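Local atomic coordinates of phosphate-binding protein (Xanthomonas axonopodis pv. citri, PDB entry 5UB3), a protein that probably serves as a periplasmic binding protein that senses a small anionic ligand and signals to a partner diguanylate cyclase. Residues A[19-24]-A[247-252]; A[83-88]-A[212-217]; A[26-31]-A[229-234]. All blocks are in the same frame, centred on the assembly; numbering follows the deposited sequence.

Interaction 1. Residues A[19-24]-A[247-252]; sequences EQLKPL and RFFDTT
Gln20 and Arg247 bring the two backbones closest, with their CA atoms 4.8 Å apart. Residues 19-24 are a length of helix 14-28. Residues 247-252 run from the last turn of helix 242-247 through an inverse gamma turn centred on Phe248 into strand 251-255. The turn brings the CA of Phe248 within 3.4 Å of Gln20 O, a CA-H...O contact. The Gln20 side chain bends at chi2 (-146°), which brings NE2 to Arg247 O at 3.0 Å. The bond is weak, with an N-H...O angle of 123°. The other end of the amide, OE1, lies near CE1 of the Phe249 ring and is hydrogen-bonded to His17 ND1. The amide and ring planes are 71° apart.

This is the joint between the first helix and the turn leading into strand 251-255 in one lobe of a periplasmic binding protein fold. CD2 of Leu24 sits over the centre of one face of the buried Phe248 ring, 3.3 Å from the centroid, a CH-pi contact. CE2 of Phe249 lies over the opposite face, offset toward the rim. Gln20 O is at the ring edge, in plane. CD2 of Leu21 touches both phenylalanines, 3.5 Å from Phe248 CE1. Trp62 and Leu7 add to the packing round Phe248.

Toward solvent, Arg247 bends back over the helix. Its NH1 lies 3.5 Å from Glu19 CB, and the salt bridge to Glu19 OE1 is long at 4.0 Å.

Interaction 2. Residues A[83-88]-A[212-217]; sequences LMTERG and AVEMVR
The Glu214 chain folds at chi2 (-52°) and turns its carboxylate back toward Thr85, whose OG1 stands beside its own backbone N (chi1 -52°). The two side chains cross at about a right angle. Thr85 OG1 donates to Glu214 OE2 at 2.7 Å, and OE2 accepts on its anti lone pair. OE2 has a second hydrogen-bond partner in Ser64 OG, and OE1 is paired with Trp62 NE1. The buried carboxylate is therefore gripped at both oxygens.

Arg87 reaches over from the same strand as Thr85. Its chain is extended from CG to NE, and the guanidinium lies with one face on the methyl of Ala212. CB of Ala212 sits 3.4 Å above the plane, over its centre. NH2 of Arg87 is hydrogen-bonded to Ser64 OG, so Ser64 links the arginine to Glu214. The charged ends of Arg87 and Glu214 do not touch. Their nearness would probably still favour a charged carboxylate.

Val213 and Met84 project from the other face of the sheet. Val213 CG2 lies against Met84 SD at 4.1 Å and close to Leu83 O. Helix 67-75 covers Val213 on this side.

The backbones are joined by Glu214 N to Leu83 O (2.9 Å) and Thr85 N to Ala212 O (3.0 Å). Leu83 and Glu214 form a hydrogen-bonded pair. Met84 and Val213 form a non-hydrogen-bonded pair. The short strand segments run at 139° to each other. This is a twisted antiparallel pairing, with helices packed on its faces, in the central sheet of one lobe of a periplasmic binding protein.

Interaction 3. Residues A[26-31]-A[229-234]; sequences DYVVPR and RVVLLQ
Val28 and Val231 mark the closest backbone approach, with CA atoms 6.7 Å apart, where the end region of helix 14-28 passes helix 222-235. Val231 points at the other segment and is the main apolar contact. Its CG1 meets Val28 CG2 at 4.1 Å and also reaches the Tyr27 ring at CE1. Its CG2 lies 3.7 Å from Arg31 O and near Arg31 CB. With CG1 of Val28 anti to the backbone N (chi1 163°), CG2 stands beside that N, where it touches Leu232 CD2 at 4.0 Å.

The polar link is a water. It donates to Tyr27 OH and to Val231 O, 2.7 Å from each, and lies in the plane of the tyrosine ring at its edge. Tyr27 OH is also hydrogen-bonded to Asp238. The Arg31 guanidinium lies over one face of the ring, with Tyr27 CE2 3.4 Å above the guanidinium plane and over its centre. Its NH1 donates to Tyr27 O in the carbonyl plane, on a lone pair, which helps fix its rotation. Arg31 O is taken by Arg227.

Val28 and Leu232 also touch Trp62 of strand 62-66. This is helix-to-helix packing in one lobe of a periplasmic binding protein fold.

From the N terminus, helix 14-28 supplies the first segments of interactions 1 and 3. Strand 79-87 and then strand 209-217 form interaction 2, the innermost and shortest loop. Helix 222-235 follows and closes interaction 3 around it. The turn into strand 251-255 closes interaction 1 last, around both. The three loops are nested and none cross. Leu83 of interaction 2 packs on Leu232, Arg229 and Leu233 of interaction 3. Leu24 of interaction 1 meets Leu232 as well. Strands 251-255 and 79-87 are neighbours in the sheet. Between interactions 1 and 2, Thr252 is probably hydrogen-bonded to Glu86, and Asp250 O to Gly88 N just beyond the strand ends. Together the contacts tie two helices to the sheet of one lobe.

Interaction 1. Residues A[19-24]-A[247-252]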
# COMPACT_ATOMS: atom_id res chain seq x y z
N GLU A 19 7.66 -5.12 14.73
CA GLU A 19 6.73 -5.82 15.64
C GLU A 19 5.52 -6.43 14.96
O GLU A 19 4.90 -7.30 15.49
CB GLU A 19 6.19 -4.84 16.67
CG GLU A 19 7.24 -4.15 17.55
CD GLU A 19 6.60 -3.02 18.35
OE1 GLU A 19 5.95 -2.12 17.76
OE2 GLU A 19 6.68 -3.07 19.59
N GLN A 20 5.15 -5.86 13.83
CA GLN A 20 4.04 -6.34 13.02
C GLN A 20 4.37 -7.62 12.23
O GLN A 20 3.51 -8.44 11.94
CB GLN A 20 3.60 -5.17 12.11
CG GLN A 20 3.15 -3.98 12.95
CD GLN A 20 2.02 -3.19 12.31
OE1 GLN A 20 2.26 -2.31 11.47
NE2 GLN A 20 0.75 -3.55 12.66
N LEU A 21 5.66 -7.83 11.95
CA LEU A 21 6.11 -8.93 11.16
C LEU A 21 6.65 -10.12 11.96
O LEU A 21 6.46 -11.27 11.56
CB LEU A 21 7.20 -8.41 10.23
CG LEU A 21 6.74 -7.29 9.28
CD1 LEU A 21 7.99 -6.79 8.59
CD2 LEU A 21 5.75 -7.81 8.26
N LYS A 22 7.33 -9.86 13.07
CA LYS A 22 8.06 -10.93 13.76
C LYS A 22 7.15 -12.01 14.29
O LYS A 22 7.44 -13.20 14.11
CB LYS A 22 8.95 -10.40 14.90
CG LYS A 22 9.69 -11.50 15.66
CD LYS A 22 10.64 -12.25 14.72
CE LYS A 22 11.83 -12.93 15.40
NZ LYS A 22 12.77 -13.46 14.36
N PRO A 23 6.04 -11.63 14.94
CA PRO A 23 5.14 -12.70 15.43
C PRO A 23 4.69 -13.71 14.36
O PRO A 23 4.75 -14.92 14.60
CB PRO A 23 3.95 -11.94 15.99
CG PRO A 23 4.51 -10.61 16.38
CD PRO A 23 5.49 -10.29 15.30
N LEU A 24 4.28 -13.24 13.17
CA LEU A 24 3.83 -14.21 12.15
C LEU A 24 5.01 -14.99 11.57
O LEU A 24 4.86 -16.20 11.28
CB LEU A 24 3.03 -13.51 11.05
CG LEU A 24 2.49 -14.43 9.96
CD1 LEU A 24 1.51 -15.43 10.58
CD2 LEU A 24 1.85 -13.65 8.81
N ARG A 247 -1.35 -8.67 14.78
CA ARG A 247 -0.16 -7.83 14.69
C ARG A 247 0.26 -7.57 13.22
O ARG A 247 0.84 -6.53 12.87
CB ARG A 247 0.99 -8.56 15.42
CG ARG A 247 0.80 -8.81 16.93
CD ARG A 247 1.16 -7.67 17.88
NE ARG A 247 1.88 -6.56 17.27
CZ ARG A 247 2.16 -5.40 17.88
NH1 ARG A 247 2.80 -4.45 17.21
NH2 ARG A 247 1.83 -5.20 19.15
N PHE A 248 -0.03 -8.56 12.37
CA PHE A 248 0.30 -8.53 10.96
C PHE A 248 -0.76 -7.70 10.20
O PHE A 248 -1.45 -8.23 9.35
CB PHE A 248 0.40 -9.98 10.46
CG PHE A 248 1.13 -10.16 9.16
CD1 PHE A 248 2.47 -9.96 9.08
CD2 PHE A 248 0.48 -10.64 8.04
CE1 PHE A 248 3.16 -10.21 7.91
CE2 PHE A 248 1.16 -10.90 6.86
CZ PHE A 248 2.49 -10.64 6.79
N PHE A 249 -0.82 -6.41 10.49
CA PHE A 249 -1.72 -5.44 9.80
C PHE A 249 -3.16 -5.87 9.88
O PHE A 249 -3.96 -5.63 8.96
CB PHE A 249 -1.27 -5.33 8.36
CG PHE A 249 0.22 -5.27 8.24
CD1 PHE A 249 0.91 -4.22 8.82
CD2 PHE A 249 0.94 -6.32 7.67
CE1 PHE A 249 2.29 -4.18 8.79
CE2 PHE A 249 2.32 -6.28 7.61
CZ PHE A 249 3.00 -5.20 8.16
N ASP A 250 -3.46 -6.53 10.99
CA ASP A 250 -4.79 -7.07 11.28
C ASP A 250 -5.25 -7.94 10.16
O ASP A 250 -6.32 -7.76 9.60
CB ASP A 250 -5.76 -5.95 11.58
CG ASP A 250 -7.09 -6.45 12.15
OD1 ASP A 250 -7.17 -7.50 12.77
OD2 ASP A 250 -8.07 -5.79 11.93
N THR A 251 -4.42 -8.90 9.80
CA THR A 251 -4.80 -9.80 8.70
C THR A 251 -5.89 -10.75 9.18
O THR A 251 -5.77 -11.37 10.21
CB THR A 251 -3.58 -10.55 8.15
OG1 THR A 251 -2.66 -9.58 7.59
CG2 THR A 251 -4.00 -11.59 7.11
N THR A 252 -6.99 -10.78 8.46
CA THR A 252 -8.17 -11.53 8.86
C THR A 252 -8.43 -12.64 7.87
O THR A 252 -9.36 -13.44 8.04
CB THR A 252 -9.41 -10.63 8.92
OG1 THR A 252 -9.48 -9.84 7.72
CG2 THR A 252 -9.37 -9.70 10.13

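Interaction 2. Residues A[83-88]-A[212-217]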
# COMPACT_ATOMS: atom_id res chain seq x y z
N LEU A 83 -0.64 -15.00 -2.38
CA LEU A 83 -1.97 -15.05 -1.77
C LEU A 83 -2.57 -13.67 -1.78
O LEU A 83 -1.84 -12.70 -1.69
CB LEU A 83 -1.91 -15.51 -0.29
CG LEU A 83 -1.61 -16.98 -0.05
CD1 LEU A 83 -1.36 -17.26 1.41
CD2 LEU A 83 -2.72 -17.84 -0.64
N MET A 84 -3.88 -13.55 -1.97
CA MET A 84 -4.56 -12.28 -1.74
C MET A 84 -4.84 -12.19 -0.25
O MET A 84 -5.11 -13.18 0.40
CB MET A 84 -5.88 -12.16 -2.53
CG MET A 84 -5.71 -12.29 -4.01
SD MET A 84 -4.56 -11.15 -4.77
CE MET A 84 -5.36 -9.58 -4.34
N THR A 85 -4.72 -10.98 0.29
CA THR A 85 -4.72 -10.75 1.71
C THR A 85 -5.87 -9.84 2.08
O THR A 85 -6.12 -8.81 1.43
CB THR A 85 -3.37 -10.17 2.18
OG1 THR A 85 -2.35 -11.04 1.68
CG2 THR A 85 -3.26 -10.01 3.67
N GLU A 86 -6.56 -10.25 3.15
CA GLU A 86 -7.70 -9.50 3.69
C GLU A 86 -7.21 -8.89 4.97
O GLU A 86 -6.69 -9.59 5.86
CB GLU A 86 -8.84 -10.49 3.97
CG GLU A 86 -10.14 -9.81 4.35
CD GLU A 86 -11.14 -10.86 4.81
OE1 GLU A 86 -11.74 -11.53 3.92
OE2 GLU A 86 -11.26 -10.98 6.06
N ARG A 87 -7.37 -7.59 5.08
CA ARG A 87 -7.00 -6.87 6.26
C ARG A 87 -8.21 -6.16 6.88
O ARG A 87 -9.04 -5.54 6.20
CB ARG A 87 -5.91 -5.85 5.93
CG ARG A 87 -4.57 -6.46 5.52
CD ARG A 87 -3.56 -5.40 5.20
NE ARG A 87 -2.28 -5.97 4.78
CZ ARG A 87 -1.26 -5.26 4.29
NH1 ARG A 87 -1.33 -3.90 4.14
NH2 ARG A 87 -0.16 -5.94 3.95
N GLY A 88 -8.28 -6.22 8.20
CA GLY A 88 -9.43 -5.71 8.95
C GLY A 88 -10.78 -6.13 8.43
O GLY A 88 -11.67 -5.31 8.39
N ALA A 212 -4.64 -5.90 -0.41
CA ALA A 212 -3.26 -6.32 -0.09
C ALA A 212 -3.01 -7.69 -0.61
O ALA A 212 -3.97 -8.37 -0.97
CB ALA A 212 -2.99 -6.25 1.39
N VAL A 213 -1.73 -8.06 -0.66
CA VAL A 213 -1.31 -9.28 -1.32
C VAL A 213 0.02 -9.68 -0.71
O VAL A 213 0.88 -8.84 -0.41
CB VAL A 213 -1.19 -9.08 -2.85
CG1 VAL A 213 -0.29 -7.95 -3.20
CG2 VAL A 213 -0.74 -10.32 -3.61
N GLU A 214 0.20 -10.98 -0.54
CA GLU A 214 1.49 -11.54 -0.19
C GLU A 214 2.27 -11.78 -1.47
O GLU A 214 1.79 -12.45 -2.40
CB GLU A 214 1.26 -12.90 0.56
CG GLU A 214 0.34 -12.74 1.76
CD GLU A 214 0.82 -11.62 2.67
OE1 GLU A 214 1.98 -11.73 3.10
OE2 GLU A 214 0.06 -10.65 2.93
N MET A 215 3.49 -11.28 -1.52
CA MET A 215 4.34 -11.47 -2.66
C MET A 215 5.56 -12.24 -2.25
O MET A 215 6.06 -12.10 -1.12
CB MET A 215 4.81 -10.16 -3.25
CG MET A 215 3.74 -9.14 -3.56
SD MET A 215 2.78 -9.54 -5.04
CE MET A 215 3.92 -9.17 -6.33
N VAL A 216 6.05 -13.05 -3.17
CA VAL A 216 7.31 -13.73 -2.95
C VAL A 216 8.23 -13.46 -4.07
O VAL A 216 7.84 -13.24 -5.24
CB VAL A 216 7.21 -15.25 -2.75
CG1 VAL A 216 6.48 -15.58 -1.45
CG2 VAL A 216 6.61 -15.94 -3.96
N ARG A 217 9.51 -13.55 -3.75
CA ARG A 217 10.50 -13.16 -4.70
C ARG A 217 10.56 -14.11 -5.88
O ARG A 217 10.40 -15.32 -5.76
CB ARG A 217 11.86 -13.06 -4.07
CG ARG A 217 12.48 -14.36 -3.66
CD ARG A 217 13.92 -14.09 -3.31
NE ARG A 217 14.52 -15.30 -2.81
CZ ARG A 217 15.10 -16.23 -3.58
NH1 ARG A 217 15.19 -16.13 -4.90
NH2 ARG A 217 15.59 -17.29 -2.99

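Interaction 3. Residues A[26-31]-A[229-234]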
# COMPACT_ATOMS: atom_id res chain seq x y z
N ASP A 26 7.63 -15.85 13.27
CA ASP A 26 7.84 -16.88 14.32
C ASP A 26 6.83 -18.01 14.28
O ASP A 26 7.19 -19.13 14.56
CB ASP A 26 7.89 -16.29 15.70
CG ASP A 26 9.14 -15.43 15.90
OD1 ASP A 26 10.01 -15.41 15.03
OD2 ASP A 26 9.25 -14.77 16.91
N TYR A 27 5.62 -17.72 13.87
CA TYR A 27 4.63 -18.77 13.59
C TYR A 27 4.97 -19.57 12.31
O TYR A 27 4.90 -20.82 12.29
CB TYR A 27 3.25 -18.12 13.52
CG TYR A 27 2.19 -19.09 13.14
CD1 TYR A 27 1.91 -19.33 11.80
CD2 TYR A 27 1.49 -19.80 14.12
CE1 TYR A 27 0.95 -20.24 11.43
CE2 TYR A 27 0.51 -20.71 13.75
CZ TYR A 27 0.25 -20.92 12.40
OH TYR A 27 -0.69 -21.80 11.95
N VAL A 28 5.38 -18.87 11.26
CA VAL A 28 5.60 -19.53 9.95
C VAL A 28 6.83 -20.47 9.94
O VAL A 28 6.77 -21.62 9.48
CB VAL A 28 5.72 -18.44 8.86
CG1 VAL A 28 6.32 -18.94 7.57
CG2 VAL A 28 4.32 -17.85 8.62
N VAL A 29 7.93 -19.97 10.47
CA VAL A 29 9.27 -20.61 10.34
C VAL A 29 9.28 -22.06 10.79
O VAL A 29 9.64 -22.96 9.99
CB VAL A 29 10.39 -19.73 10.95
CG1 VAL A 29 11.75 -20.47 11.15
CG2 VAL A 29 10.64 -18.52 10.07
N PRO A 30 8.83 -22.31 12.01
CA PRO A 30 8.82 -23.74 12.40
C PRO A 30 7.98 -24.61 11.50
O PRO A 30 8.30 -25.79 11.31
CB PRO A 30 8.19 -23.72 13.77
CG PRO A 30 8.39 -22.35 14.29
CD PRO A 30 8.50 -21.42 13.13
N ARG A 31 6.93 -24.04 10.91
CA ARG A 31 6.06 -24.83 10.04
C ARG A 31 6.57 -25.04 8.63
O ARG A 31 5.89 -25.66 7.83
CB ARG A 31 4.66 -24.23 10.05
CG ARG A 31 4.04 -24.42 11.41
CD ARG A 31 2.92 -23.40 11.68
NE ARG A 31 2.30 -23.68 12.99
CZ ARG A 31 2.73 -23.26 14.18
NH1 ARG A 31 3.83 -22.50 14.32
NH2 ARG A 31 2.04 -23.60 15.27
N ARG A 229 2.54 -20.84 1.13
CA ARG A 229 1.16 -20.63 0.75
C ARG A 229 0.28 -21.50 1.64
O ARG A 229 -0.67 -21.03 2.21
CB ARG A 229 0.94 -20.98 -0.73
CG ARG A 229 -0.43 -20.49 -1.17
CD ARG A 229 -0.83 -20.76 -2.59
NE ARG A 229 -0.01 -20.02 -3.54
CZ ARG A 229 1.06 -20.53 -4.15
NH1 ARG A 229 1.46 -21.76 -3.86
NH2 ARG A 229 1.72 -19.81 -5.07
N VAL A 230 0.63 -22.77 1.75
CA VAL A 230 -0.16 -23.69 2.58
C VAL A 230 -0.14 -23.16 3.99
O VAL A 230 -1.24 -23.04 4.64
CB VAL A 230 0.33 -25.14 2.44
CG1 VAL A 230 -0.38 -26.05 3.44
CG2 VAL A 230 0.07 -25.64 1.02
N VAL A 231 1.03 -22.77 4.48
CA VAL A 231 1.08 -22.38 5.90
C VAL A 231 0.20 -21.13 6.18
O VAL A 231 -0.51 -21.05 7.17
CB VAL A 231 2.52 -22.15 6.35
CG1 VAL A 231 2.57 -21.48 7.70
CG2 VAL A 231 3.29 -23.45 6.38
N LEU A 232 0.29 -20.13 5.31
CA LEU A 232 -0.49 -18.92 5.50
C LEU A 232 -2.00 -19.20 5.40
O LEU A 232 -2.78 -18.76 6.25
CB LEU A 232 -0.04 -17.86 4.47
CG LEU A 232 1.33 -17.34 4.86
CD1 LEU A 232 1.84 -16.41 3.79
CD2 LEU A 232 1.35 -16.68 6.25
N LEU A 233 -2.36 -19.99 4.41
CA LEU A 233 -3.73 -20.38 4.26
C LEU A 233 -4.27 -21.06 5.51
O LEU A 233 -5.40 -20.81 5.90
CB LEU A 233 -3.88 -21.29 3.07
CG LEU A 233 -4.03 -20.63 1.72
CD1 LEU A 233 -3.92 -21.72 0.67
CD2 LEU A 233 -5.38 -19.88 1.59
N GLN A 234 -3.46 -21.88 6.16
CA GLN A 234 -3.89 -22.55 7.37
C GLN A 234 -3.89 -21.63 8.58
O GLN A 234 -4.51 -21.94 9.53
CB GLN A 234 -3.02 -23.80 7.63
CG GLN A 234 -3.50 -25.00 6.81
CD GLN A 234 -2.48 -26.14 6.65
OE1 GLN A 234 -1.47 -26.22 7.36
NE2 GLN A 234 -2.75 -27.04 5.71
O HOH W 1 -0.70 -22.68 9.37